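Local coordinates for possible substrate binding protein of ABC transporter system (Rhodopseudomonas palustris, PDB 3N0X) that probably binds branched-chain amino acids or related small molecules as the substrate-binding component of an ABC-type transporter, at residues A[215-218]-A[219-223]; A[304-307]-A[308-311]. All coordinates share one frame; numbering follows the deposited sequence. Where two conformers were deposited one is given.

Interaction 1 of 2, residues A[215-218]-A[219-223]; sequences PLTK and LQDMD
Thr217 O accepts the backbone N of Asp221 at 2.9 Å, with an N-H...O angle of 145° that makes it less straight than the two helical bonds before it. Those run from Leu219 N to Pro215 O and from Gln220 N to Leu216 O, and together the three define the i to i+4 pattern of a short alpha-helix. The carboxylate of Asp221 folds back over the same carbonyl: CG of Asp221 lies 3.1 Å from Thr217 O; OD2 of Asp221, 3.3 Å from that oxygen, is an acceptor facing an acceptor, so no hydrogen bond joins them. The charge is answered elsewhere, by a salt bridge from OD1 to Arg246. Thr217 and Asp221 lie side by side and point the same way, with Thr217 CG2 3.9 Å from Asp221 OD2. The methyl takes that place because CG2 is anti to the backbone N (OG1 at chi1 -56°), which turns the hydroxyl back to Asp214. In the conformer given, Gln220 NE2 bonds to Arg246 O. One turn round, Met222, present as selenomethionine, sets its CG 3.5 Å from Lys218 O, while the extended chain of Lys218 carries NZ the other way, to the carbonyls of Gly213 and Thr183. Leu219 CG rests 3.3 Å from Pro215 O, beside the bond that its own N makes there. Beyond Met222 the path changes, Asp223 having a positive phi of 65°. The helix 215-221 is the connection of a beta-alpha-beta unit: Leu216 and Leu219 both lean on Val207 of strand 202-207 and on Leu231 of strand 229-233, neighbours in the parallel sheet.

Interaction 2 of 2, residues A[304-307]-A[308-311]; sequences STDT and EKLI
An N-cap, preceded by an ST turn, starts helix 307-314 just after the loop that leaves helix 283-302. Asp306 is the capping residue: its OD2 accepts Lys309 N at 3.0 Å, approached on the anti side and 25° out of the carboxylate plane. CG of Asp306 stands anti to the backbone N (chi1 173°), which swings the carboxylate forward to the amides of the first turn. OD1 of Asp306 accepts a hydrogen bond from a water whose oxygen is 2.6 Å away, and that water accepts Glu308 N, so a second first-turn amide is served through solvent. The partly positive N-terminus of the helix would be expected to favour the aspartate's negative charge. Ahead of the cap, Ser304 OG accepts Asp306 N at 3.0 Å and closes the ST turn, which would restrain the backbone leading into the cap. The extended chain of Lys309 passes alongside Ser304, its CD 3.6 Å from Ser304 CB. On the buried side, Leu310 spreads its two methyls beneath the incoming loop: CD1 is 3.5 Å from Thr305 O and CD2 is 3.6 Å from Ser304 O, while Ala298 and Ala302 of helix 283-302 and Ile99 touch the same side chain. Replacing Leu310 by alanine removes both methyls and is likely to open a gap between the loop at Ser304 and Thr305 and the alanines of helix 283-302. The polar ends of the first turn are used elsewhere, Thr307 OG1 by the carbonyl of Lys97 and Glu308 by a salt bridge to Arg117. Thr307 and Ile311 meet obliquely, with CG2 of Thr307 4.0 Å from CD1 of Ile311.

Interactions 1 and 2 lie on opposite sides of the chain's centre, their own centres 51 Å apart and their nearest atoms about 39 Å apart, so neither touches the other. They fit the two-lobed architecture of periplasmic binding proteins: 215-223 packs on the four-stranded parallel sheet, whereas 304-311 lies against residues flanking strands 100-102 and 119-121 of the mixed sheet. Their centres lie 25 and 26 Å from the chain's centre, which does not in itself measure their distance from the interlobe cleft where this family usually holds its ligand. A glycerol, probably from crystallisation, is about 4 Å from the Gln220 side chain in the conformer given and does not by itself identify a substrate site.

Interaction 1 of 2, residues A[215-218]-A[219-223]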
ATOM      1  N   PRO A 215      -8.318  -1.038 -18.558  1.00 23.94           N
ATOM      2  CA  PRO A 215      -8.413  -2.417 -19.073  1.00 21.21           C
ATOM      3  C   PRO A 215      -9.594  -3.249 -18.477  1.00 18.05           C
ATOM      4  O   PRO A 215     -10.163  -4.043 -19.190  1.00 18.28           O
ATOM      5  CB  PRO A 215      -7.063  -3.058 -18.665  1.00 20.14           C
ATOM      6  CG  PRO A 215      -6.632  -2.292 -17.557  1.00 22.28           C
ATOM      7  CD  PRO A 215      -7.101  -0.852 -17.761  1.00 23.40           C
ATOM      8  N   LEU A 216      -9.965  -3.044 -17.226  1.00 19.66           N
ATOM      9  CA  LEU A 216     -11.020  -3.905 -16.630  1.00 21.82           C
ATOM     10  C   LEU A 216     -12.373  -3.685 -17.295  1.00 24.24           C
ATOM     11  O   LEU A 216     -13.072  -4.653 -17.633  1.00 24.26           O
ATOM     12  CB  LEU A 216     -11.109  -3.733 -15.110  1.00 23.14           C
ATOM     13  CG  LEU A 216     -10.147  -4.564 -14.212  1.00 21.24           C
ATOM     14  CD1 LEU A 216     -10.287  -6.075 -14.442  1.00 22.77           C
ATOM     15  CD2 LEU A 216      -8.713  -4.152 -14.392  1.00 23.01           C
ATOM     16  N   THR A 217     -12.731  -2.415 -17.512  1.00 25.69           N
ATOM     17  CA  THR A 217     -13.974  -2.071 -18.198  1.00 27.95           C
ATOM     18  C   THR A 217     -13.986  -2.561 -19.636  1.00 26.51           C
ATOM     19  O   THR A 217     -14.973  -3.105 -20.113  1.00 25.81           O
ATOM     20  CB  THR A 217     -14.158  -0.520 -18.276  1.00 29.20           C
ATOM     21  OG1 THR A 217     -14.107   0.027 -16.962  1.00 35.05           O
ATOM     22  CG2 THR A 217     -15.467  -0.184 -18.943  1.00 35.32           C
ATOM     23  N   LYS A 218     -12.886  -2.329 -20.344  1.00 25.78           N
ATOM     24  CA  LYS A 218     -12.767  -2.730 -21.718  1.00 24.69           C
ATOM     25  C   LYS A 218     -12.760  -4.232 -21.937  1.00 23.81           C
ATOM     26  O   LYS A 218     -13.351  -4.732 -22.893  1.00 23.20           O
ATOM     27  CB  LYS A 218     -11.558  -2.046 -22.369  1.00 27.89           C
ATOM     28  CG  LYS A 218     -11.772  -0.514 -22.453  1.00 28.25           C
ATOM     29  CD  LYS A 218     -10.528   0.208 -22.885  1.00 33.19           C
ATOM     30  CE  LYS A 218     -10.801   1.726 -23.097  1.00 36.50           C
ATOM     31  NZ  LYS A 218      -9.522   2.493 -23.067  1.00 34.00           N
ATOM     32  N   LEU A 219     -12.160  -4.978 -21.018  1.00 20.75           N
ATOM     33  CA  LEU A 219     -12.251  -6.437 -21.093  1.00 19.67           C
ATOM     34  C   LEU A 219     -13.690  -6.902 -20.751  1.00 18.06           C
ATOM     35  O   LEU A 219     -14.211  -7.792 -21.426  1.00 19.58           O
ATOM     36  CB  LEU A 219     -11.263  -7.122 -20.134  1.00 17.65           C
ATOM     37  CG  LEU A 219      -9.798  -7.033 -20.534  1.00 15.91           C
ATOM     38  CD1 LEU A 219      -8.905  -7.513 -19.388  1.00 18.13           C
ATOM     39  CD2 LEU A 219      -9.554  -7.795 -21.847  1.00 16.46           C
ATOM     40  N   GLN A 220     -14.277  -6.315 -19.711  1.00 18.98           N
ATOM     41  CA  GLN A 220     -15.666  -6.634 -19.318  0.50 20.85           C
ATOM     42  C   GLN A 220     -16.639  -6.376 -20.484  1.00 22.29           C
ATOM     43  O   GLN A 220     -17.597  -7.149 -20.686  1.00 23.27           O
ATOM     44  CB  GLN A 220     -16.075  -5.838 -18.067  0.50 21.52           C
ATOM     45  CG  GLN A 220     -17.459  -6.175 -17.480  0.50 26.22           C
ATOM     46  CD  GLN A 220     -17.498  -7.511 -16.744  0.50 31.93           C
ATOM     47  OE1 GLN A 220     -17.135  -8.552 -17.298  0.50 36.32           O
ATOM     48  NE2 GLN A 220     -17.952  -7.484 -15.491  0.50 30.99           N
ATOM     49  N   ASP A 221     -16.389  -5.322 -21.270  1.00 23.41           N
ATOM     50  CA  ASP A 221     -17.237  -5.005 -22.417  1.00 25.86           C
ATOM     51  C   ASP A 221     -17.191  -6.121 -23.474  1.00 24.85           C
ATOM     52  O   ASP A 221     -18.125  -6.272 -24.270  1.00 27.96           O
ATOM     53  CB  ASP A 221     -16.833  -3.661 -23.100  1.00 27.44           C
ATOM     54  CG  ASP A 221     -17.160  -2.425 -22.270  1.00 32.82           C
ATOM     55  OD1 ASP A 221     -18.077  -2.472 -21.437  1.00 33.74           O
ATOM     56  OD2 ASP A 221     -16.465  -1.385 -22.469  1.00 42.90           O
HETATM   57  N   MSE A 222     -16.106  -6.900 -23.502  1.00 23.22           N
HETATM   58  CA  MSE A 222     -15.977  -8.028 -24.436  1.00 22.08           C
HETATM   59  C   MSE A 222     -16.653  -9.318 -23.933  1.00 20.99           C
HETATM   60  O   MSE A 222     -16.608 -10.314 -24.611  1.00 22.60           O
HETATM   61  CB  MSE A 222     -14.497  -8.320 -24.747  1.00 24.55           C
HETATM   62  CG  MSE A 222     -13.812  -7.147 -25.451  1.00 24.18           C
HETATM   63 SE   MSE A 222     -11.845  -7.324 -25.469  0.75 25.69          SE
HETATM   64  CE  MSE A 222     -11.710  -8.652 -26.642  1.00 20.86           C
ATOM     65  N   ASP A 223     -17.249  -9.271 -22.745  1.00 21.24           N
ATOM     66  CA  ASP A 223     -18.083 -10.364 -22.221  1.00 20.71           C
ATOM     67  C   ASP A 223     -17.306 -11.646 -21.974  1.00 19.28           C
ATOM     68  O   ASP A 223     -17.574 -12.668 -22.595  1.00 18.60           O
ATOM     69  CB  ASP A 223     -19.247 -10.632 -23.216  1.00 19.82           C
ATOM     70  CG  ASP A 223     -20.362 -11.518 -22.620  1.00 25.43           C
ATOM     71  OD1 ASP A 223     -20.308 -11.764 -21.401  1.00 24.86           O
ATOM     72  OD2 ASP A 223     -21.284 -11.968 -23.362  1.00 21.56           O
TER

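Interaction 2 of 2, residues A[304-307]-A[308-311]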
ATOM      1  N   SER A 304      13.980   7.029  24.208  1.00 20.30           N
ATOM      2  CA  SER A 304      14.973   7.920  23.642  1.00 20.51           C
ATOM      3  C   SER A 304      14.605   8.201  22.201  1.00 21.10           C
ATOM      4  O   SER A 304      13.899   7.394  21.568  1.00 23.16           O
ATOM      5  CB  SER A 304      16.387   7.261  23.677  1.00 22.61           C
ATOM      6  OG  SER A 304      17.385   8.105  23.125  1.00 24.01           O
ATOM      7  N   THR A 305      15.099   9.315  21.680  1.00 21.14           N
ATOM      8  CA  THR A 305      15.047   9.586  20.246  1.00 22.71           C
ATOM      9  C   THR A 305      16.414   9.428  19.550  1.00 22.08           C
ATOM     10  O   THR A 305      16.556   9.749  18.365  1.00 23.35           O
ATOM     11  CB  THR A 305      14.440  10.954  19.931  1.00 24.64           C
ATOM     12  OG1 THR A 305      15.237  11.981  20.507  1.00 26.45           O
ATOM     13  CG2 THR A 305      13.008  11.081  20.495  1.00 27.69           C
ATOM     14  N   ASP A 306      17.417   8.924  20.270  1.00 20.22           N
ATOM     15  CA  ASP A 306      18.726   8.594  19.686  1.00 20.49           C
ATOM     16  C   ASP A 306      18.502   7.608  18.521  1.00 19.83           C
ATOM     17  O   ASP A 306      17.811   6.607  18.688  1.00 19.42           O
ATOM     18  CB  ASP A 306      19.616   7.929  20.733  1.00 21.00           C
ATOM     19  CG  ASP A 306      20.903   7.419  20.157  1.00 25.02           C
ATOM     20  OD1 ASP A 306      21.797   8.241  19.878  1.00 26.97           O
ATOM     21  OD2 ASP A 306      21.056   6.183  19.982  1.00 25.27           O
ATOM     22  N   THR A 307      19.085   7.906  17.363  1.00 20.32           N
ATOM     23  CA  THR A 307      18.843   7.078  16.189  1.00 18.92           C
ATOM     24  C   THR A 307      19.259   5.620  16.390  1.00 19.35           C
ATOM     25  O   THR A 307      18.517   4.730  16.045  1.00 18.06           O
ATOM     26  CB  THR A 307      19.501   7.668  14.958  1.00 19.88           C
ATOM     27  OG1 THR A 307      18.924   8.959  14.705  1.00 20.87           O
ATOM     28  CG2 THR A 307      19.303   6.766  13.736  1.00 20.33           C
ATOM     29  N   GLU A 308      20.441   5.352  16.947  1.00 19.40           N
ATOM     30  CA  GLU A 308      20.829   3.946  17.104  1.00 18.83           C
ATOM     31  C   GLU A 308      19.871   3.199  18.039  1.00 17.71           C
ATOM     32  O   GLU A 308      19.528   2.056  17.777  1.00 19.42           O
ATOM     33  CB  GLU A 308      22.291   3.794  17.584  1.00 19.88           C
ATOM     34  CG  GLU A 308      23.344   4.166  16.539  1.00 21.34           C
ATOM     35  CD  GLU A 308      23.210   3.351  15.277  1.00 24.86           C
ATOM     36  OE1 GLU A 308      23.224   2.088  15.361  1.00 23.14           O
ATOM     37  OE2 GLU A 308      23.095   3.970  14.205  1.00 23.24           O
ATOM     38  N   LYS A 309      19.372   3.870  19.080  1.00 18.45           N
ATOM     39  CA  LYS A 309      18.408   3.238  19.991  1.00 19.25           C
ATOM     40  C   LYS A 309      17.072   2.967  19.291  1.00 17.77           C
ATOM     41  O   LYS A 309      16.434   1.915  19.529  1.00 17.95           O
ATOM     42  CB  LYS A 309      18.212   4.073  21.270  1.00 18.72           C
ATOM     43  CG  LYS A 309      19.430   4.065  22.206  1.00 20.49           C
ATOM     44  CD  LYS A 309      19.167   4.938  23.439  1.00 20.01           C
ATOM     45  CE  LYS A 309      20.311   4.842  24.449  1.00 27.19           C
ATOM     46  NZ  LYS A 309      20.177   5.820  25.529  1.00 28.45           N
ATOM     47  N   LEU A 310      16.678   3.884  18.413  1.00 18.02           N
ATOM     48  CA  LEU A 310      15.439   3.726  17.648  1.00 17.55           C
ATOM     49  C   LEU A 310      15.550   2.567  16.655  1.00 18.90           C
ATOM     50  O   LEU A 310      14.624   1.752  16.561  1.00 17.62           O
ATOM     51  CB  LEU A 310      15.052   5.017  16.928  1.00 16.90           C
ATOM     52  CG  LEU A 310      14.502   6.114  17.854  1.00 17.87           C
ATOM     53  CD1 LEU A 310      14.321   7.430  17.057  1.00 21.45           C
ATOM     54  CD2 LEU A 310      13.224   5.635  18.531  1.00 18.66           C
ATOM     55  N   ILE A 311      16.668   2.462  15.928  1.00 17.67           N
ATOM     56  CA  ILE A 311      16.857   1.345  14.991  1.00 17.70           C
ATOM     57  C   ILE A 311      16.759   0.013  15.738  1.00 17.95           C
ATOM     58  O   ILE A 311      16.100  -0.910  15.273  1.00 18.26           O
ATOM     59  CB  ILE A 311      18.218   1.442  14.211  1.00 18.36           C
ATOM     60  CG1 ILE A 311      18.213   2.672  13.305  1.00 20.53           C
ATOM     61  CG2 ILE A 311      18.488   0.154  13.383  1.00 17.98           C
ATOM     62  CD1 ILE A 311      19.566   2.939  12.582  1.00 19.74           C
TER
HETATM   63  O   HOH W   1      22.754   7.298  17.622  1.00 28.25           O